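Local atomic coordinates of Crov588 (Cafeteriavirus, PDB entry 6NYR), a protein that is of unknown function but folds as a circular leucine-rich-repeat solenoid built from FNIP repeats, an architecture often used to bind other proteins. Residues L605-Q616 against L627-Q638. Sequence-based numbering, arbitrary orientation.
Sequences LTYLTFGLRFNQ and LTHLTFGWYFNQ
Tyr-607 and His-629 lie side by side on neighbouring parallel strands, their rings in an offset stack with centroids 4.2 Å apart and planes tilted by only 10°. CB of His-629 sits over the centre of the tyrosine face, while the tyrosine OH reaches over the centre of the imidazole. In both residues CG stands beside the backbone N and anti to the carbonyl carbon (chi1 -82° and -69°), which keeps the rings in step. ND1 of His-629 shares a 2.8 Å hydrogen bond with OG1 of Thr-628, which lies at the imidazole edge and fixes the ring's rotation. His-585 stacks on Tyr-607 too, continuing the row into the preceding strand.

At the start of the pairing, Thr-606 O accepts from the backbone N of both Thr-628 and His-629. Leu-608 N to His-629 O, Thr-631 N to Leu-608 O and Phe-610 N to Thr-631 O continue the parallel pairing. On the same face as the rings, Thr-609 and Thr-631 run alongside each other, and a water hydrogen-bonds to both hydroxyls and to Leu-608 O; small beta-branched polar residues suit this solvent-facing row.

The opposite face carries leucines: CD1 of Leu-627 comes across Leu-608 at about a right angle, 3.4 Å from its CB, and CD1 of Leu-630, which points the same way as Leu-608, lies 3.9 Å from Leu-608 CD2. Beyond the strands, the rings of Phe-610 and Phe-632 are nearly parallel but slid apart, with little overlap. Gly-633 passes close to Gly-611 O, where a side chain would clash. Further out, CD2 of Leu-612 lies over the face of Tyr-635 in a CH-pi contact, 3.5 Å from the ring centroid, while Tyr-635 N bonds to Leu-612 O. Equivalent residues thus stack coil on coil around a leucine-rich-repeat solenoid, with leucines and phenylalanines forming its core.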
loop_
_atom_site.group_PDB
_atom_site.type_symbol
_atom_site.label_atom_id
_atom_site.label_comp_id
_atom_site.label_asym_id
_atom_site.label_seq_id
_atom_site.Cartn_x
_atom_site.Cartn_y
_atom_site.Cartn_z
ATOM N N LEU A 605 0.258 -20.640 27.399
ATOM C CA LEU A 605 -0.450 -19.805 26.439
ATOM C C LEU A 605 -0.303 -18.343 26.819
ATOM O O LEU A 605 -0.496 -17.968 27.976
ATOM C CB LEU A 605 -1.919 -20.218 26.405
ATOM C CG LEU A 605 -2.781 -19.839 25.208
ATOM C CD1 LEU A 605 -2.373 -20.514 23.929
ATOM C CD2 LEU A 605 -4.239 -20.203 25.556
ATOM N N THR A 606 0.049 -17.515 25.840
ATOM C CA THR A 606 0.205 -16.086 26.071
ATOM C C THR A 606 -0.918 -15.249 25.485
ATOM O O THR A 606 -1.246 -14.201 26.044
ATOM C CB THR A 606 1.538 -15.595 25.485
ATOM O OG1 THR A 606 1.601 -15.931 24.090
ATOM C CG2 THR A 606 2.715 -16.226 26.215
ATOM N N TYR A 607 -1.517 -15.686 24.382
ATOM C CA TYR A 607 -2.558 -14.933 23.689
ATOM C C TYR A 607 -3.803 -15.799 23.586
ATOM O O TYR A 607 -3.755 -16.900 23.026
ATOM C CB TYR A 607 -2.066 -14.496 22.305
ATOM C CG TYR A 607 -1.220 -13.242 22.349
ATOM C CD1 TYR A 607 -0.042 -13.202 23.081
ATOM C CD2 TYR A 607 -1.592 -12.105 21.648
ATOM C CE1 TYR A 607 0.732 -12.058 23.132
ATOM C CE2 TYR A 607 -0.821 -10.957 21.686
ATOM C CZ TYR A 607 0.341 -10.941 22.426
ATOM O OH TYR A 607 1.109 -9.799 22.464
ATOM N N LEU A 608 -4.907 -15.313 24.144
ATOM C CA LEU A 608 -6.179 -16.018 24.122
ATOM C C LEU A 608 -7.260 -15.080 23.613
ATOM O O LEU A 608 -7.435 -13.979 24.150
ATOM C CB LEU A 608 -6.543 -16.529 25.517
ATOM C CG LEU A 608 -7.810 -17.371 25.628
ATOM C CD1 LEU A 608 -7.725 -18.546 24.667
ATOM C CD2 LEU A 608 -7.993 -17.845 27.057
ATOM N N THR A 609 -7.970 -15.504 22.573
ATOM C CA THR A 609 -9.048 -14.707 22.004
ATOM C C THR A 609 -10.296 -15.568 21.876
ATOM O O THR A 609 -10.300 -16.558 21.137
ATOM C CB THR A 609 -8.652 -14.129 20.641
ATOM O OG1 THR A 609 -7.491 -13.301 20.788
ATOM C CG2 THR A 609 -9.788 -13.297 20.057
ATOM N N PHE A 610 -11.350 -15.186 22.593
ATOM C CA PHE A 610 -12.671 -15.768 22.422
ATOM C C PHE A 610 -13.425 -15.005 21.338
ATOM O O PHE A 610 -13.154 -13.830 21.074
ATOM C CB PHE A 610 -13.448 -15.734 23.738
ATOM C CG PHE A 610 -12.812 -16.542 24.829
ATOM C CD1 PHE A 610 -13.033 -17.906 24.922
ATOM C CD2 PHE A 610 -11.983 -15.937 25.761
ATOM C CE1 PHE A 610 -12.443 -18.652 25.926
ATOM C CE2 PHE A 610 -11.390 -16.680 26.766
ATOM C CZ PHE A 610 -11.620 -18.037 26.845
ATOM N N GLY A 611 -14.368 -15.690 20.702
ATOM C CA GLY A 611 -15.127 -15.133 19.602
ATOM C C GLY A 611 -16.401 -14.433 20.032
ATOM O O GLY A 611 -16.619 -14.139 21.209
ATOM N N LEU A 612 -17.275 -14.197 19.050
ATOM C CA LEU A 612 -18.416 -13.308 19.250
ATOM C C LEU A 612 -19.358 -13.835 20.324
ATOM O O LEU A 612 -19.789 -13.085 21.207
ATOM C CB LEU A 612 -19.161 -13.118 17.925
ATOM C CG LEU A 612 -20.302 -12.105 17.871
ATOM C CD1 LEU A 612 -20.500 -11.603 16.434
ATOM C CD2 LEU A 612 -21.612 -12.677 18.392
ATOM N N ARG A 613 -19.692 -15.119 20.266
ATOM C CA ARG A 613 -20.790 -15.660 21.057
ATOM C C ARG A 613 -20.362 -16.265 22.391
ATOM O O ARG A 613 -21.231 -16.691 23.159
ATOM C CB ARG A 613 -21.545 -16.716 20.235
ATOM C CG ARG A 613 -22.264 -16.143 19.021
ATOM C CD ARG A 613 -23.046 -17.196 18.245
ATOM N NE ARG A 613 -23.961 -16.578 17.286
ATOM C CZ ARG A 613 -25.130 -16.033 17.614
ATOM N NH1 ARG A 613 -25.528 -16.028 18.879
ATOM N NH2 ARG A 613 -25.899 -15.495 16.678
ATOM N N PHE A 614 -19.068 -16.297 22.704
ATOM C CA PHE A 614 -18.627 -16.921 23.946
ATOM C C PHE A 614 -19.136 -16.136 25.151
ATOM O O PHE A 614 -19.025 -14.908 25.200
ATOM C CB PHE A 614 -17.103 -17.017 24.001
ATOM C CG PHE A 614 -16.585 -17.592 25.292
ATOM C CD1 PHE A 614 -16.439 -18.964 25.449
ATOM C CD2 PHE A 614 -16.262 -16.764 26.354
ATOM C CE1 PHE A 614 -15.970 -19.491 26.635
ATOM C CE2 PHE A 614 -15.794 -17.293 27.546
ATOM C CZ PHE A 614 -15.650 -18.656 27.681
ATOM N N ASN A 615 -19.687 -16.851 26.132
ATOM C CA ASN A 615 -20.313 -16.220 27.288
ATOM C C ASN A 615 -20.467 -17.229 28.420
ATOM O O ASN A 615 -21.577 -17.466 28.907
ATOM C CB ASN A 615 -21.667 -15.627 26.887
ATOM C CG ASN A 615 -22.322 -14.823 28.008
ATOM O OD1 ASN A 615 -23.518 -14.541 27.962
ATOM N ND2 ASN A 615 -21.543 -14.466 29.017
ATOM N N GLN A 616 -19.353 -17.831 28.836
ATOM C CA GLN A 616 -19.321 -18.789 29.934
ATOM C C GLN A 616 -18.467 -18.230 31.066
ATOM O O GLN A 616 -17.481 -17.526 30.831
ATOM C CB GLN A 616 -18.752 -20.135 29.475
ATOM C CG GLN A 616 -19.494 -20.755 28.306
ATOM C CD GLN A 616 -20.901 -21.178 28.666
ATOM O OE1 GLN A 616 -21.145 -21.704 29.752
ATOM N NE2 GLN A 616 -21.841 -20.935 27.759
ATOM N N LEU A 627 -0.514 -16.186 30.650
ATOM C CA LEU A 627 -1.292 -15.395 29.713
ATOM C C LEU A 627 -1.018 -13.911 29.894
ATOM O O LEU A 627 -1.013 -13.402 31.021
ATOM C CB LEU A 627 -2.778 -15.677 29.890
ATOM C CG LEU A 627 -3.635 -15.065 28.780
ATOM C CD1 LEU A 627 -4.535 -16.132 28.192
ATOM C CD2 LEU A 627 -4.432 -13.905 29.326
ATOM N N THR A 628 -0.808 -13.218 28.771
ATOM C CA THR A 628 -0.542 -11.793 28.773
ATOM C C THR A 628 -1.612 -10.971 28.074
ATOM O O THR A 628 -1.738 -9.776 28.379
ATOM C CB THR A 628 0.802 -11.494 28.088
ATOM O OG1 THR A 628 0.783 -12.023 26.753
ATOM C CG2 THR A 628 1.961 -12.109 28.864
ATOM N N HIS A 629 -2.371 -11.562 27.152
ATOM C CA HIS A 629 -3.324 -10.822 26.331
ATOM C C HIS A 629 -4.603 -11.638 26.214
ATOM O O HIS A 629 -4.628 -12.676 25.543
ATOM C CB HIS A 629 -2.726 -10.525 24.955
ATOM C CG HIS A 629 -1.610 -9.527 24.987
ATOM N ND1 HIS A 629 -0.396 -9.781 25.588
ATOM C CD2 HIS A 629 -1.529 -8.268 24.497
ATOM C CE1 HIS A 629 0.385 -8.724 25.464
ATOM N NE2 HIS A 629 -0.278 -7.790 24.806
ATOM N N LEU A 630 -5.666 -11.153 26.852
ATOM C CA LEU A 630 -6.948 -11.845 26.909
ATOM C C LEU A 630 -7.998 -10.988 26.225
ATOM O O LEU A 630 -8.210 -9.835 26.614
ATOM C CB LEU A 630 -7.353 -12.121 28.356
ATOM C CG LEU A 630 -8.711 -12.796 28.556
ATOM C CD1 LEU A 630 -8.762 -14.128 27.829
ATOM C CD2 LEU A 630 -9.008 -12.964 30.037
ATOM N N THR A 631 -8.651 -11.546 25.210
ATOM C CA THR A 631 -9.653 -10.827 24.440
ATOM C C THR A 631 -10.966 -11.598 24.443
ATOM O O THR A 631 -10.999 -12.785 24.098
ATOM C CB THR A 631 -9.184 -10.600 23.000
ATOM O OG1 THR A 631 -7.970 -9.839 23.006
ATOM C CG2 THR A 631 -10.245 -9.850 22.208
ATOM N N PHE A 632 -12.036 -10.918 24.835
ATOM C CA PHE A 632 -13.383 -11.461 24.803
ATOM C C PHE A 632 -14.169 -10.827 23.663
ATOM O O PHE A 632 -13.794 -9.784 23.119
ATOM C CB PHE A 632 -14.107 -11.210 26.124
ATOM C CG PHE A 632 -13.600 -12.044 27.252
ATOM C CD1 PHE A 632 -13.980 -13.370 27.379
ATOM C CD2 PHE A 632 -12.730 -11.506 28.188
ATOM C CE1 PHE A 632 -13.507 -14.140 28.421
ATOM C CE2 PHE A 632 -12.257 -12.273 29.227
ATOM C CZ PHE A 632 -12.644 -13.588 29.343
ATOM N N GLY A 633 -15.285 -11.465 23.321
ATOM C CA GLY A 633 -16.095 -11.059 22.196
ATOM C C GLY A 633 -17.269 -10.177 22.599
ATOM O O GLY A 633 -17.438 -9.792 23.751
ATOM N N TRP A 634 -18.094 -9.876 21.590
ATOM C CA TRP A 634 -19.228 -8.970 21.763
ATOM C C TRP A 634 -20.149 -9.440 22.879
ATOM O O TRP A 634 -20.501 -8.665 23.774
ATOM C CB TRP A 634 -19.969 -8.892 20.425
ATOM C CG TRP A 634 -20.924 -7.767 20.216
ATOM C CD1 TRP A 634 -21.165 -6.711 21.042
ATOM C CD2 TRP A 634 -21.772 -7.587 19.074
ATOM N NE1 TRP A 634 -22.116 -5.886 20.489
ATOM C CE2 TRP A 634 -22.503 -6.403 19.279
ATOM C CE3 TRP A 634 -21.983 -8.315 17.898
ATOM C CZ2 TRP A 634 -23.428 -5.927 18.349
ATOM C CZ3 TRP A 634 -22.903 -7.844 16.982
ATOM C CH2 TRP A 634 -23.617 -6.663 17.213
ATOM N N TYR A 635 -20.526 -10.713 22.860
ATOM C CA TYR A 635 -21.595 -11.205 23.718
ATOM C C TYR A 635 -21.118 -11.652 25.099
ATOM O O TYR A 635 -21.943 -12.095 25.906
ATOM C CB TYR A 635 -22.322 -12.368 23.022
ATOM C CG TYR A 635 -23.162 -11.962 21.823
ATOM C CD1 TYR A 635 -23.302 -10.629 21.463
ATOM C CD2 TYR A 635 -23.826 -12.915 21.061
ATOM C CE1 TYR A 635 -24.071 -10.254 20.374
ATOM C CE2 TYR A 635 -24.601 -12.549 19.969
ATOM C CZ TYR A 635 -24.719 -11.217 19.631
ATOM O OH TYR A 635 -25.482 -10.840 18.551
ATOM N N PHE A 636 -19.826 -11.531 25.406
ATOM C CA PHE A 636 -19.338 -11.978 26.704
ATOM C C PHE A 636 -19.861 -11.066 27.808
ATOM O O PHE A 636 -19.664 -9.847 27.771
ATOM C CB PHE A 636 -17.813 -11.998 26.739
ATOM C CG PHE A 636 -17.245 -12.390 28.078
ATOM C CD1 PHE A 636 -17.215 -13.717 28.473
ATOM C CD2 PHE A 636 -16.752 -11.430 28.944
ATOM C CE1 PHE A 636 -16.694 -14.079 29.704
ATOM C CE2 PHE A 636 -16.234 -11.784 30.175
ATOM C CZ PHE A 636 -16.203 -13.111 30.555
ATOM N N ASN A 637 -20.520 -11.664 28.795
ATOM C CA ASN A 637 -21.279 -10.922 29.796
ATOM C C ASN A 637 -21.184 -11.630 31.145
ATOM O O ASN A 637 -22.178 -12.056 31.734
ATOM C CB ASN A 637 -22.730 -10.786 29.337
ATOM C CG ASN A 637 -23.440 -9.614 29.970
ATOM O OD1 ASN A 637 -22.831 -8.576 30.236
ATOM N ND2 ASN A 637 -24.736 -9.768 30.223
ATOM N N GLN A 638 -19.968 -11.771 31.670
ATOM C CA GLN A 638 -19.739 -12.455 32.933
ATOM C C GLN A 638 -18.843 -11.612 33.831
ATOM O O GLN A 638 -17.957 -10.898 33.357
ATOM C CB GLN A 638 -19.093 -13.835 32.721
ATOM C CG GLN A 638 -19.905 -14.806 31.871
ATOM C CD GLN A 638 -21.240 -15.156 32.500
ATOM O OE1 GLN A 638 -22.288 -15.009 31.876
ATOM N NE2 GLN A 638 -21.206 -15.630 33.743
HETATM O O HOH W 1 -5.702 -11.964 22.624
#